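Local coordinates for putative outer membrane protein (LpxR) (PDB 3FID), which is a lipid A deacylase of the outer membrane that probably trims acyl chains from lipopolysaccharide and binds zinc ions, at residues 90-95 and 190-195. Residues are numbered along the deposited sequence; the frame is centred on the assembly and turned at random.
Sequences NSLATN and DKTFNS
Leu92 reaches across to one side of the short helix 191-194 and sets its two methyl groups on two different residues. CD1 meets the Thr192 methyl CG2 at 4.1 Å, while CD2 sits 3.9 Å from Ser195 OG. With its CG anti to the carbonyl carbon (chi1 -60°), Leu92 spreads its fork over Thr192 and, three residues on, Ser195, and the Leu92 and Thr192 side chains meet obliquely. The backbones themselves stay well apart: Leu92 CA and Thr192 CA, the nearest pair, are 8.3 Å from each other.

The second touch, between Lys191 and Asn95, is more open and looser. Lys191 runs out extended until its last torsion bends (chi4 82°), and its CE passes 4.0 Å from Asn95 ND2, the two side chains crossing at roughly a right angle. Lys191 NZ stands 3.9 Å from the carbonyl Asn95 O, long for a bond, so any pull between them is probably weak electrostatics.

The polar bonds lie within 190-195 or run to neighbouring residues. Asp190 is the N-cap, its OD1 accepting from Phe193 N at 3.0 Å from above the carboxylate plane; Thr210 OG1 and Gln211 N bond to the same oxygen. Ser195 OG takes part in a hydrogen bond with Arg98 NE, and Arg98 also bonds to Asn90 OD1, so this arginine bridges both segments, with Asp196 adding a bond to Asn90 ND2.

This is how a capped helical turn following strand 176-188 of the barrel packs against the end of strand 80-94 and the turn that leads into strand 97-108. Strand 97-108 supplies Arg98 beside Leu92, strand 160-173 brings Tyr165 against Ser195, and Thr192 lies about 9 Å from the zinc-binding Asp44, side chain to side chain.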
# COMPACT_ATOMS: atom_id res chain seq x y z
N ASN A 90 8.17 -10.31 -11.18
CA ASN A 90 9.12 -9.94 -10.11
C ASN A 90 10.37 -10.79 -10.26
O ASN A 90 10.28 -12.00 -10.16
CB ASN A 90 8.48 -10.21 -8.73
CG ASN A 90 9.36 -9.78 -7.55
OD1 ASN A 90 10.28 -8.99 -7.68
ND2 ASN A 90 9.05 -10.30 -6.39
N SER A 91 11.53 -10.19 -10.53
CA SER A 91 12.68 -11.00 -10.92
C SER A 91 14.03 -10.49 -10.41
O SER A 91 14.29 -9.29 -10.43
CB SER A 91 12.72 -11.10 -12.44
OG SER A 91 13.85 -11.84 -12.84
N LEU A 92 14.87 -11.41 -9.95
CA LEU A 92 16.28 -11.10 -9.75
C LEU A 92 16.97 -11.21 -11.11
O LEU A 92 17.15 -12.32 -11.63
CB LEU A 92 16.91 -12.05 -8.72
CG LEU A 92 16.29 -12.04 -7.31
CD1 LEU A 92 17.12 -12.89 -6.38
CD2 LEU A 92 16.17 -10.63 -6.74
N ALA A 93 17.31 -10.08 -11.71
CA ALA A 93 18.04 -10.06 -12.98
C ALA A 93 19.44 -10.62 -12.78
O ALA A 93 19.96 -11.38 -13.63
CB ALA A 93 18.11 -8.67 -13.54
N THR A 94 20.03 -10.26 -11.64
CA THR A 94 21.33 -10.76 -11.21
C THR A 94 21.36 -10.81 -9.65
O THR A 94 20.34 -10.53 -9.02
CB THR A 94 22.41 -9.82 -11.76
OG1 THR A 94 23.68 -10.18 -11.21
CG2 THR A 94 22.09 -8.43 -11.35
N ASN A 95 22.51 -11.15 -9.05
CA ASN A 95 22.70 -11.09 -7.58
C ASN A 95 22.71 -9.67 -7.01
O ASN A 95 22.68 -9.47 -5.78
CB ASN A 95 24.00 -11.78 -7.14
CG ASN A 95 23.78 -13.22 -6.62
OD1 ASN A 95 22.83 -13.93 -6.99
ND2 ASN A 95 24.70 -13.66 -5.76
N ASP A 190 16.98 -14.72 4.94
CA ASP A 190 16.93 -15.06 3.53
C ASP A 190 17.29 -13.90 2.62
O ASP A 190 16.62 -12.87 2.64
CB ASP A 190 15.56 -15.66 3.13
CG ASP A 190 15.56 -16.18 1.70
OD1 ASP A 190 14.77 -15.69 0.86
OD2 ASP A 190 16.40 -17.05 1.40
N LYS A 191 18.34 -14.08 1.83
CA LYS A 191 18.82 -13.05 0.90
C LYS A 191 17.75 -12.57 -0.11
O LYS A 191 17.63 -11.35 -0.37
CB LYS A 191 20.09 -13.54 0.16
CG LYS A 191 20.47 -12.71 -1.07
CD LYS A 191 21.67 -13.32 -1.84
CE LYS A 191 22.16 -12.36 -2.91
NZ LYS A 191 23.06 -11.33 -2.34
N THR A 192 17.00 -13.51 -0.69
CA THR A 192 16.02 -13.18 -1.74
C THR A 192 14.86 -12.36 -1.13
O THR A 192 14.46 -11.32 -1.67
CB THR A 192 15.45 -14.47 -2.42
OG1 THR A 192 16.53 -15.21 -3.01
CG2 THR A 192 14.44 -14.09 -3.53
N PHE A 193 14.33 -12.87 -0.01
CA PHE A 193 13.22 -12.22 0.70
C PHE A 193 13.63 -10.82 1.17
O PHE A 193 12.86 -9.86 1.05
CB PHE A 193 12.74 -13.11 1.86
CG PHE A 193 11.51 -12.57 2.62
CD1 PHE A 193 10.47 -11.87 1.96
CD2 PHE A 193 11.37 -12.81 4.00
CE1 PHE A 193 9.34 -11.39 2.68
CE2 PHE A 193 10.25 -12.36 4.69
CZ PHE A 193 9.25 -11.63 4.03
N ASN A 194 14.85 -10.70 1.68
CA ASN A 194 15.31 -9.38 2.15
C ASN A 194 15.23 -8.27 1.11
O ASN A 194 14.94 -7.12 1.47
CB ASN A 194 16.73 -9.46 2.71
CG ASN A 194 16.76 -9.92 4.15
OD1 ASN A 194 15.72 -10.20 4.77
ND2 ASN A 194 17.98 -10.04 4.70
N SER A 195 15.51 -8.59 -0.17
CA SER A 195 15.47 -7.56 -1.24
C SER A 195 14.08 -7.36 -1.83
O SER A 195 13.90 -6.49 -2.67
CB SER A 195 16.47 -7.88 -2.38
OG SER A 195 16.00 -8.95 -3.17